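Local coordinates for protein VP2 (Primate bocaparvovirus 1, PDB 7L0Y) that builds the icosahedral T=1 shell of human bocavirus 1, sixty copies of the capsid protein assembling around the single-stranded DNA genome, at residues N93-F98 against W458-Y463; P470-T475 against V511-N516; S80-P85 against C454-E459. All blocks are in the same frame, centred on the assembly; numbering follows the deposited sequence.

Contact 1: residues N93-F98 against W458-Y463; sequences NEYKRF and WEVERY
Val460 lies across the ring of Tyr95 at about a right angle, its CG2 methyl over one face and 3.6 Å from the ring centroid. That methyl stands anti to the backbone N, while CG1 turns to the CE1 side of the same ring. Glu94 CB covers the opposite face, and the tyrosine is thus clamped between a branched side chain and the residue just before it, at the end of helix 85-94. CG2 of Val460 also touches Phe98 CB, at 3.6 Å. Further along, Phe98 and Trp458 run side by side, Trp458 CE3 meeting the edge of the phenyl ring at CD1, 4.0 Å away. This is the close-packed, buried part of the contact. The backbones pair antiparallel here: Glu461 N bonds to Arg97 O at 3.0 Å, and Lys96 N gives a weak bond to Glu461 O. Lys96 and Arg97 both lie opposite Glu461, a classic beta bulge near where the chain leaves helix 85-94 and enters the BIDG sheet of the parvovirus jelly roll.

The face carrying Arg97 and Glu461 is looser and partly exposed. Glu461 bends at chi2 (-97°), which brings OE1 over the aliphatic chain of Lys96; its salt bridge to Arg97 NE is long, 3.7 Å, with the carboxylate and guanidinium nearly perpendicular. Back on the tyrosine side, Arg462 lays its guanidinium over Tyr95, with CE1 3.6 Å above the centre of the group and the two planes 30° apart. Its NH1 makes an almost straight salt bridge to Glu94 OE1 at 3.2 Å, in the guanidinium plane but from above the carboxylate. Arg462 NE is held by Asp28, and Tyr463 lies against Arg90 of a neighbouring subunit.

Contact 2: residues P470-T475 against V511-N516; sequences PERRHT and VKTNIN
Glu471 reaches toward Asn516 with one carboxylate oxygen and with the other, OE1, accepts the shortest sound polar bond here, 3.0 Å from Arg473 NH2. That salt bridge is nearly straight, lies in the guanidinium plane and uses the anti lone pair of OE1. The second oxygen, OE2, takes a weak bond of 3.2 Å from Asn516 N across the contact, and the two partners together should limit rotation of the carboxylate. Arg473 starts out away from residues 511-516, but a bend at chi2 (-72°) swings its guanidinium back, and NH1 reaches Asn514 O edge-on in a weak bond of 3.4 Å. Tyr463 OH also bonds to Arg473 NH2, so one nitrogen serves two partners.

Arg472 is stretched out instead. Its guanidinium passes over Thr513, whose OG1 lies 3.1 Å above the plane toward the rim, an approach over the face that makes no hydrogen bond. The amide of Asn514 comes over one face of the His474 ring, the planes 64° apart, while Thr513 CG2 packs obliquely against His474 NE2 at 3.3 Å. That nitrogen is bonded to Pro510 O.

Both segments are irregular chain running roughly antiparallel, and residues 470-473 belong to what is probably the nuclear localization signal. The two segments pack against helix 85-94: Asn93 touches Arg473 and Asn514, and Gln89 of that helix bonds His474 O. Ile515, through its backbone, and Asn516, through OD1, are also tied to Arg231 of strand 215-232.

Contact 3: residues S80-P85 against C454-E459; sequences SCHFSP and CEIVWE
His82 takes the CD1 methyl of Ile456 over one face of its imidazole, 3.5 Å from the ring centroid and close to the ring normal. Cys454 comes to the same ring at its edge, SG lying 3.6 Å from CE1, and Cys81 SG covers the opposite face. One residue on, Phe83 and Trp458 approach from opposite directions. Phe83 CZ sits over the indole, 3.5 Å from Trp458 CE2, with the ring planes at an oblique 48°; Ile456 CG2 covers the other indole face, so the isoleucine uses one branch for each aromatic.

Cys454, Ile456 and Trp458 are alternate residues on the buried side of strand 446-462, strand betaI of the jelly-roll barrel, and the short helix 79-82 and the residue after it, Phe83, close over them. Strand 30-42 pairs alongside: Ile456 is bonded through its backbone to Thr33, and Thr33 OG1 also binds Trp458 NE1.

Beyond the rings, His82 NE2 is hydrogen-bonded to Phe76 O, which should limit the turning of the imidazole. Arg392 NE holds Phe83 O, and Ser84 OG then N-caps helix 85-94 through Asp87 N.

In the fold
Contacts 1 and 3 follow one another on strand 446-462, sharing Trp458 and Glu459, with centres about 13 Å apart; their other halves, 93-98 and 80-85, lie on the consecutive helices 85-94 and 79-82 and the chain that follows each. Contact 2 also lies about 13 Å from contact 1, centre to centre, and joins it directly: Asn93 OD1 takes a probable hydrogen bond from His474 N, 2.9 Å away. Contacts 2 and 3 are separate, about 21 Å between centres and about 8 Å between nearest atoms. All three touch the same neighbouring subunit, so the end of the barrel strand and the loops beyond it form part of a capsid interface.

Contact 1: residues N93-F98 against W458-Y463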
loop_
_atom_site.group_PDB
_atom_site.type_symbol
_atom_site.label_atom_id
_atom_site.label_comp_id
_atom_site.label_asym_id
_atom_site.label_seq_id
_atom_site.Cartn_x
_atom_site.Cartn_y
_atom_site.Cartn_z
ATOM N N ASN A 93 -19.791 2.714 -98.136
ATOM C CA ASN A 93 -19.110 1.454 -98.389
ATOM C C ASN A 93 -18.893 0.649 -97.116
ATOM O O ASN A 93 -18.962 -0.581 -97.149
ATOM C CB ASN A 93 -17.781 1.697 -99.098
ATOM C CG ASN A 93 -17.956 2.017 -100.564
ATOM O OD1 ASN A 93 -18.967 1.676 -101.162
ATOM N ND2 ASN A 93 -16.962 2.653 -101.154
ATOM N N GLU A 94 -18.589 1.304 -95.999
ATOM C CA GLU A 94 -18.101 0.587 -94.831
ATOM C C GLU A 94 -19.129 0.346 -93.734
ATOM O O GLU A 94 -18.799 -0.321 -92.753
ATOM C CB GLU A 94 -16.901 1.317 -94.228
ATOM C CG GLU A 94 -15.696 1.361 -95.134
ATOM C CD GLU A 94 -14.484 1.945 -94.452
ATOM O OE1 GLU A 94 -14.620 2.423 -93.309
ATOM O OE2 GLU A 94 -13.392 1.928 -95.052
ATOM N N TYR A 95 -20.350 0.851 -93.851
ATOM C CA TYR A 95 -21.272 0.774 -92.727
ATOM C C TYR A 95 -22.658 0.382 -93.199
ATOM O O TYR A 95 -23.138 0.880 -94.219
ATOM C CB TYR A 95 -21.361 2.101 -91.978
ATOM C CG TYR A 95 -20.052 2.564 -91.414
ATOM C CD1 TYR A 95 -19.563 2.038 -90.237
ATOM C CD2 TYR A 95 -19.316 3.546 -92.048
ATOM C CE1 TYR A 95 -18.380 2.452 -89.723
ATOM C CE2 TYR A 95 -18.128 3.968 -91.538
ATOM C CZ TYR A 95 -17.664 3.421 -90.370
ATOM O OH TYR A 95 -16.473 3.849 -89.844
ATOM N N LYS A 96 -23.300 -0.504 -92.443
ATOM C CA LYS A 96 -24.648 -0.932 -92.780
ATOM C C LYS A 96 -25.717 0.052 -92.334
ATOM O O LYS A 96 -26.813 0.047 -92.898
ATOM C CB LYS A 96 -24.922 -2.306 -92.176
ATOM C CG LYS A 96 -24.694 -2.357 -90.704
ATOM C CD LYS A 96 -24.999 -3.718 -90.158
ATOM C CE LYS A 96 -26.477 -3.979 -90.111
ATOM N NZ LYS A 96 -26.767 -5.335 -89.567
ATOM N N ARG A 97 -25.441 0.872 -91.331
ATOM C CA ARG A 97 -26.398 1.884 -90.928
ATOM C C ARG A 97 -25.675 2.976 -90.162
ATOM O O ARG A 97 -24.580 2.775 -89.638
ATOM C CB ARG A 97 -27.522 1.286 -90.088
ATOM C CG ARG A 97 -27.035 0.544 -88.895
ATOM C CD ARG A 97 -28.177 0.184 -88.028
ATOM N NE ARG A 97 -27.718 -0.403 -86.788
ATOM C CZ ARG A 97 -28.515 -0.697 -85.775
ATOM N NH1 ARG A 97 -29.807 -0.427 -85.858
ATOM N NH2 ARG A 97 -28.014 -1.230 -84.675
ATOM N N PHE A 98 -26.313 4.135 -90.103
ATOM C CA PHE A 98 -25.770 5.283 -89.402
ATOM C C PHE A 98 -26.929 6.170 -88.998
ATOM O O PHE A 98 -28.016 6.083 -89.560
ATOM C CB PHE A 98 -24.765 6.046 -90.268
ATOM C CG PHE A 98 -25.335 6.557 -91.549
ATOM C CD1 PHE A 98 -25.834 7.834 -91.638
ATOM C CD2 PHE A 98 -25.388 5.755 -92.660
ATOM C CE1 PHE A 98 -26.352 8.299 -92.809
ATOM C CE2 PHE A 98 -25.915 6.216 -93.828
ATOM C CZ PHE A 98 -26.397 7.488 -93.904
ATOM N N TRP A 458 -21.913 11.046 -85.428
ATOM C CA TRP A 458 -22.765 10.080 -86.096
ATOM C C TRP A 458 -22.562 8.730 -85.435
ATOM O O TRP A 458 -21.440 8.224 -85.392
ATOM C CB TRP A 458 -22.425 10.004 -87.579
ATOM C CG TRP A 458 -22.685 11.261 -88.310
ATOM C CD1 TRP A 458 -21.834 12.302 -88.458
ATOM C CD2 TRP A 458 -23.860 11.595 -89.043
ATOM N NE1 TRP A 458 -22.414 13.281 -89.210
ATOM C CE2 TRP A 458 -23.661 12.866 -89.588
ATOM C CE3 TRP A 458 -25.062 10.940 -89.288
ATOM C CZ2 TRP A 458 -24.618 13.500 -90.355
ATOM C CZ3 TRP A 458 -26.002 11.565 -90.047
ATOM C CH2 TRP A 458 -25.781 12.832 -90.571
ATOM N N GLU A 459 -23.633 8.154 -84.912
ATOM C CA GLU A 459 -23.571 6.779 -84.449
ATOM C C GLU A 459 -23.646 5.860 -85.656
ATOM O O GLU A 459 -24.572 5.954 -86.460
ATOM C CB GLU A 459 -24.699 6.483 -83.470
ATOM C CG GLU A 459 -24.613 5.113 -82.857
ATOM C CD GLU A 459 -25.730 4.849 -81.875
ATOM O OE1 GLU A 459 -26.568 5.751 -81.673
ATOM O OE2 GLU A 459 -25.783 3.735 -81.315
ATOM N N VAL A 460 -22.665 4.986 -85.795
ATOM C CA VAL A 460 -22.507 4.236 -87.029
ATOM C C VAL A 460 -22.226 2.789 -86.663
ATOM O O VAL A 460 -21.783 2.485 -85.554
ATOM C CB VAL A 460 -21.379 4.850 -87.891
ATOM C CG1 VAL A 460 -20.009 4.416 -87.409
ATOM C CG2 VAL A 460 -21.616 4.623 -89.351
ATOM N N GLU A 461 -22.524 1.879 -87.576
ATOM C CA GLU A 461 -22.332 0.482 -87.231
ATOM C C GLU A 461 -21.912 -0.276 -88.476
ATOM O O GLU A 461 -22.500 -0.086 -89.541
ATOM C CB GLU A 461 -23.617 -0.063 -86.598
ATOM C CG GLU A 461 -23.474 -1.357 -85.862
ATOM C CD GLU A 461 -23.851 -2.538 -86.681
ATOM O OE1 GLU A 461 -24.733 -2.386 -87.539
ATOM O OE2 GLU A 461 -23.275 -3.619 -86.463
ATOM N N ARG A 462 -20.888 -1.114 -88.347
ATOM C CA ARG A 462 -20.332 -1.782 -89.512
ATOM C C ARG A 462 -21.114 -3.047 -89.832
ATOM O O ARG A 462 -21.979 -3.491 -89.076
ATOM C CB ARG A 462 -18.868 -2.138 -89.284
ATOM C CG ARG A 462 -17.977 -0.958 -89.099
ATOM C CD ARG A 462 -16.546 -1.371 -89.019
ATOM N NE ARG A 462 -15.673 -0.231 -88.783
ATOM C CZ ARG A 462 -15.233 0.582 -89.731
ATOM N NH1 ARG A 462 -15.590 0.394 -90.991
ATOM N NH2 ARG A 462 -14.437 1.589 -89.415
ATOM N N TYR A 463 -20.755 -3.668 -90.944
ATOM C CA TYR A 463 -21.463 -4.834 -91.435
ATOM C C TYR A 463 -20.585 -6.064 -91.289
ATOM O O TYR A 463 -19.358 -5.969 -91.296
ATOM C CB TYR A 463 -21.872 -4.660 -92.899
ATOM C CG TYR A 463 -20.704 -4.596 -93.844
ATOM C CD1 TYR A 463 -20.199 -5.744 -94.430
ATOM C CD2 TYR A 463 -20.098 -3.393 -94.139
ATOM C CE1 TYR A 463 -19.133 -5.689 -95.277
ATOM C CE2 TYR A 463 -19.033 -3.332 -94.990
ATOM C CZ TYR A 463 -18.554 -4.481 -95.554
ATOM O OH TYR A 463 -17.485 -4.421 -96.403
#

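Contact 2: residues P470-T475 against V511-N516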
loop_
_atom_site.group_PDB
_atom_site.type_symbol
_atom_site.label_atom_id
_atom_site.label_comp_id
_atom_site.label_asym_id
_atom_site.label_seq_id
_atom_site.Cartn_x
_atom_site.Cartn_y
_atom_site.Cartn_z
ATOM N N PRO A 470 -17.399 -10.981 -103.673
ATOM C CA PRO A 470 -17.228 -9.533 -103.502
ATOM C C PRO A 470 -18.532 -8.802 -103.779
ATOM O O PRO A 470 -19.208 -9.065 -104.770
ATOM C CB PRO A 470 -16.154 -9.180 -104.533
ATOM C CG PRO A 470 -15.449 -10.442 -104.779
ATOM C CD PRO A 470 -16.478 -11.512 -104.688
ATOM N N GLU A 471 -18.903 -7.922 -102.868
ATOM C CA GLU A 471 -20.072 -7.082 -103.026
ATOM C C GLU A 471 -19.761 -5.826 -103.837
ATOM O O GLU A 471 -18.614 -5.399 -103.970
ATOM C CB GLU A 471 -20.651 -6.743 -101.658
ATOM C CG GLU A 471 -21.350 -7.924 -101.024
ATOM C CD GLU A 471 -21.823 -7.675 -99.600
ATOM O OE1 GLU A 471 -21.408 -6.675 -98.979
ATOM O OE2 GLU A 471 -22.620 -8.494 -99.097
ATOM N N ARG A 472 -20.812 -5.262 -104.414
ATOM C CA ARG A 472 -20.726 -3.977 -105.092
ATOM C C ARG A 472 -20.324 -2.863 -104.133
ATOM O O ARG A 472 -20.774 -2.814 -102.990
ATOM C CB ARG A 472 -22.069 -3.644 -105.722
ATOM C CG ARG A 472 -22.099 -2.329 -106.406
ATOM C CD ARG A 472 -23.453 -2.048 -106.951
ATOM N NE ARG A 472 -23.484 -0.767 -107.632
ATOM C CZ ARG A 472 -24.522 -0.325 -108.324
ATOM N NH1 ARG A 472 -24.468 0.858 -108.916
ATOM N NH2 ARG A 472 -25.615 -1.067 -108.418
ATOM N N ARG A 473 -19.481 -1.955 -104.614
ATOM C CA ARG A 473 -19.043 -0.800 -103.851
ATOM C C ARG A 473 -19.127 0.443 -104.724
ATOM O O ARG A 473 -19.241 0.357 -105.944
ATOM C CB ARG A 473 -17.616 -0.985 -103.328
ATOM C CG ARG A 473 -17.468 -2.144 -102.380
ATOM C CD ARG A 473 -18.121 -1.812 -101.077
ATOM N NE ARG A 473 -18.120 -2.927 -100.150
ATOM C CZ ARG A 473 -19.110 -3.808 -100.058
ATOM N NH1 ARG A 473 -20.165 -3.698 -100.844
ATOM N NH2 ARG A 473 -19.047 -4.793 -99.181
ATOM N N HIS A 474 -19.086 1.605 -104.088
ATOM C CA HIS A 474 -18.965 2.853 -104.829
ATOM C C HIS A 474 -17.511 3.122 -105.163
ATOM O O HIS A 474 -16.638 3.027 -104.301
ATOM C CB HIS A 474 -19.544 4.025 -104.048
ATOM C CG HIS A 474 -21.023 3.956 -103.874
ATOM N ND1 HIS A 474 -21.894 3.990 -104.939
ATOM C CD2 HIS A 474 -21.790 3.894 -102.762
ATOM C CE1 HIS A 474 -23.132 3.924 -104.492
ATOM N NE2 HIS A 474 -23.097 3.869 -103.174
ATOM N N THR A 475 -17.254 3.461 -106.416
ATOM C CA THR A 475 -15.905 3.667 -106.899
ATOM C C THR A 475 -15.844 4.922 -107.753
ATOM O O THR A 475 -16.821 5.307 -108.397
ATOM C CB THR A 475 -15.413 2.450 -107.692
ATOM O OG1 THR A 475 -14.059 2.658 -108.101
ATOM C CG2 THR A 475 -16.285 2.195 -108.899
ATOM N N VAL A 511 -27.439 5.004 -100.990
ATOM C CA VAL A 511 -27.299 3.909 -100.044
ATOM C C VAL A 511 -28.053 2.695 -100.568
ATOM O O VAL A 511 -28.685 2.751 -101.627
ATOM C CB VAL A 511 -27.799 4.304 -98.644
ATOM C CG1 VAL A 511 -26.948 5.412 -98.075
ATOM C CG2 VAL A 511 -29.256 4.720 -98.697
ATOM N N LYS A 512 -27.965 1.590 -99.834
ATOM C CA LYS A 512 -28.717 0.366 -100.100
ATOM C C LYS A 512 -28.411 -0.228 -101.467
ATOM O O LYS A 512 -29.188 -1.026 -101.992
ATOM C CB LYS A 512 -30.214 0.625 -99.983
ATOM C CG LYS A 512 -30.620 1.097 -98.640
ATOM C CD LYS A 512 -32.065 1.459 -98.646
ATOM C CE LYS A 512 -32.467 1.938 -97.290
ATOM N NZ LYS A 512 -33.883 2.292 -97.265
ATOM N N THR A 513 -27.299 0.167 -102.064
ATOM C CA THR A 513 -26.851 -0.410 -103.316
ATOM C C THR A 513 -25.689 -1.381 -103.189
ATOM O O THR A 513 -25.313 -1.989 -104.192
ATOM C CB THR A 513 -26.478 0.709 -104.299
ATOM O OG1 THR A 513 -26.024 0.150 -105.536
ATOM C CG2 THR A 513 -25.427 1.595 -103.714
ATOM N N ASN A 514 -25.125 -1.567 -102.001
ATOM C CA ASN A 514 -23.808 -2.167 -101.859
ATOM C C ASN A 514 -23.789 -3.375 -100.939
ATOM O O ASN A 514 -23.450 -4.478 -101.370
ATOM C CB ASN A 514 -22.806 -1.130 -101.331
ATOM C CG ASN A 514 -22.494 -0.042 -102.330
ATOM O OD1 ASN A 514 -22.737 -0.174 -103.525
ATOM N ND2 ASN A 514 -21.905 1.032 -101.841
ATOM N N ILE A 515 -24.111 -3.183 -99.670
ATOM C CA ILE A 515 -23.957 -4.210 -98.650
ATOM C C ILE A 515 -25.193 -5.093 -98.661
ATOM O O ILE A 515 -26.310 -4.612 -98.469
ATOM C CB ILE A 515 -23.746 -3.570 -97.273
ATOM C CG1 ILE A 515 -22.478 -2.717 -97.298
ATOM C CG2 ILE A 515 -23.653 -4.631 -96.209
ATOM C CD1 ILE A 515 -22.365 -1.746 -96.159
ATOM N N ASN A 516 -24.998 -6.387 -98.882
ATOM C CA ASN A 516 -26.122 -7.306 -98.931
ATOM C C ASN A 516 -26.576 -7.692 -97.531
ATOM O O ASN A 516 -25.777 -7.815 -96.604
ATOM C CB ASN A 516 -25.757 -8.566 -99.707
ATOM C CG ASN A 516 -25.579 -8.309 -101.173
ATOM O OD1 ASN A 516 -26.098 -7.336 -101.704
ATOM N ND2 ASN A 516 -24.850 -9.184 -101.845
#

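Contact 3: residues S80-P85 against C454-E459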
loop_
_atom_site.group_PDB
_atom_site.type_symbol
_atom_site.label_atom_id
_atom_site.label_comp_id
_atom_site.label_asym_id
_atom_site.label_seq_id
_atom_site.Cartn_x
_atom_site.Cartn_y
_atom_site.Cartn_z
ATOM N N SER A 80 -24.832 16.402 -98.145
ATOM C CA SER A 80 -23.675 17.054 -98.748
ATOM C C SER A 80 -23.131 18.150 -97.856
ATOM O O SER A 80 -21.942 18.474 -97.919
ATOM C CB SER A 80 -24.046 17.625 -100.107
ATOM O OG SER A 80 -24.340 16.595 -101.019
ATOM N N CYS A 81 -23.995 18.742 -97.041
ATOM C CA CYS A 81 -23.560 19.652 -95.997
ATOM C C CYS A 81 -22.468 19.033 -95.137
ATOM O O CYS A 81 -21.421 19.645 -94.914
ATOM C CB CYS A 81 -24.776 20.033 -95.152
ATOM S SG CYS A 81 -24.490 21.078 -93.735
ATOM N N HIS A 82 -22.706 17.831 -94.630
ATOM C CA HIS A 82 -21.890 17.257 -93.576
ATOM C C HIS A 82 -20.814 16.290 -94.043
ATOM O O HIS A 82 -19.948 15.937 -93.244
ATOM C CB HIS A 82 -22.811 16.556 -92.587
ATOM C CG HIS A 82 -23.913 17.436 -92.104
ATOM N ND1 HIS A 82 -23.698 18.494 -91.254
ATOM C CD2 HIS A 82 -25.230 17.457 -92.405
ATOM C CE1 HIS A 82 -24.842 19.109 -91.022
ATOM N NE2 HIS A 82 -25.788 18.496 -91.707
ATOM N N PHE A 83 -20.828 15.855 -95.290
ATOM C CA PHE A 83 -19.910 14.828 -95.751
ATOM C C PHE A 83 -19.277 15.253 -97.060
ATOM O O PHE A 83 -19.972 15.670 -97.985
ATOM C CB PHE A 83 -20.609 13.478 -95.956
ATOM C CG PHE A 83 -21.097 12.843 -94.697
ATOM C CD1 PHE A 83 -20.254 12.088 -93.919
ATOM C CD2 PHE A 83 -22.408 12.984 -94.300
ATOM C CE1 PHE A 83 -20.711 11.507 -92.761
ATOM C CE2 PHE A 83 -22.860 12.403 -93.149
ATOM C CZ PHE A 83 -22.014 11.665 -92.380
ATOM N N SER A 84 -17.964 15.151 -97.129
ATOM C CA SER A 84 -17.312 15.258 -98.410
ATOM C C SER A 84 -17.663 14.036 -99.241
ATOM O O SER A 84 -18.084 13.012 -98.709
ATOM C CB SER A 84 -15.803 15.378 -98.242
ATOM O OG SER A 84 -15.225 14.211 -97.706
ATOM N N PRO A 85 -17.529 14.127 -100.557
ATOM C CA PRO A 85 -17.747 12.932 -101.380
ATOM C C PRO A 85 -16.888 11.756 -100.955
ATOM O O PRO A 85 -17.332 10.609 -101.024
ATOM C CB PRO A 85 -17.394 13.427 -102.783
ATOM C CG PRO A 85 -17.616 14.866 -102.721
ATOM C CD PRO A 85 -17.260 15.317 -101.372
ATOM N N CYS A 454 -20.475 23.612 -87.815
ATOM C CA CYS A 454 -21.362 22.529 -87.430
ATOM C C CYS A 454 -20.507 21.313 -87.128
ATOM O O CYS A 454 -19.546 21.035 -87.846
ATOM C CB CYS A 454 -22.366 22.223 -88.541
ATOM S SG CYS A 454 -23.585 20.956 -88.158
ATOM N N GLU A 455 -20.830 20.608 -86.056
ATOM C CA GLU A 455 -20.129 19.385 -85.711
ATOM C C GLU A 455 -21.140 18.336 -85.286
ATOM O O GLU A 455 -21.856 18.526 -84.302
ATOM C CB GLU A 455 -19.112 19.645 -84.610
ATOM C CG GLU A 455 -18.284 18.455 -84.231
ATOM C CD GLU A 455 -17.208 18.817 -83.243
ATOM O OE1 GLU A 455 -17.106 20.012 -82.905
ATOM O OE2 GLU A 455 -16.472 17.915 -82.791
ATOM N N ILE A 456 -21.199 17.234 -86.022
ATOM C CA ILE A 456 -22.160 16.174 -85.756
ATOM C C ILE A 456 -21.402 14.912 -85.394
ATOM O O ILE A 456 -20.454 14.533 -86.087
ATOM C CB ILE A 456 -23.088 15.910 -86.950
ATOM C CG1 ILE A 456 -23.940 17.132 -87.247
ATOM C CG2 ILE A 456 -24.007 14.758 -86.658
ATOM C CD1 ILE A 456 -24.776 16.969 -88.455
ATOM N N VAL A 457 -21.809 14.271 -84.311
ATOM C CA VAL A 457 -21.373 12.920 -84.002
ATOM C C VAL A 457 -22.387 11.964 -84.606
ATOM O O VAL A 457 -23.587 12.073 -84.351
ATOM C CB VAL A 457 -21.236 12.704 -82.492
ATOM C CG1 VAL A 457 -20.853 11.276 -82.210
ATOM C CG2 VAL A 457 -20.201 13.642 -81.931
ATOM N N TRP A 458 -21.913 11.046 -85.428
ATOM C CA TRP A 458 -22.765 10.080 -86.096
ATOM C C TRP A 458 -22.562 8.730 -85.435
ATOM O O TRP A 458 -21.440 8.224 -85.392
ATOM C CB TRP A 458 -22.425 10.004 -87.579
ATOM C CG TRP A 458 -22.685 11.261 -88.310
ATOM C CD1 TRP A 458 -21.834 12.302 -88.458
ATOM C CD2 TRP A 458 -23.860 11.595 -89.043
ATOM N NE1 TRP A 458 -22.414 13.281 -89.210
ATOM C CE2 TRP A 458 -23.661 12.866 -89.588
ATOM C CE3 TRP A 458 -25.062 10.940 -89.288
ATOM C CZ2 TRP A 458 -24.618 13.500 -90.355
ATOM C CZ3 TRP A 458 -26.002 11.565 -90.047
ATOM C CH2 TRP A 458 -25.781 12.832 -90.571
ATOM N N GLU A 459 -23.633 8.154 -84.912
ATOM C CA GLU A 459 -23.571 6.779 -84.449
ATOM C C GLU A 459 -23.646 5.860 -85.656
ATOM O O GLU A 459 -24.572 5.954 -86.460
ATOM C CB GLU A 459 -24.699 6.483 -83.470
ATOM C CG GLU A 459 -24.613 5.113 -82.857
ATOM C CD GLU A 459 -25.730 4.849 -81.875
ATOM O OE1 GLU A 459 -26.568 5.751 -81.673
ATOM O OE2 GLU A 459 -25.783 3.735 -81.315
#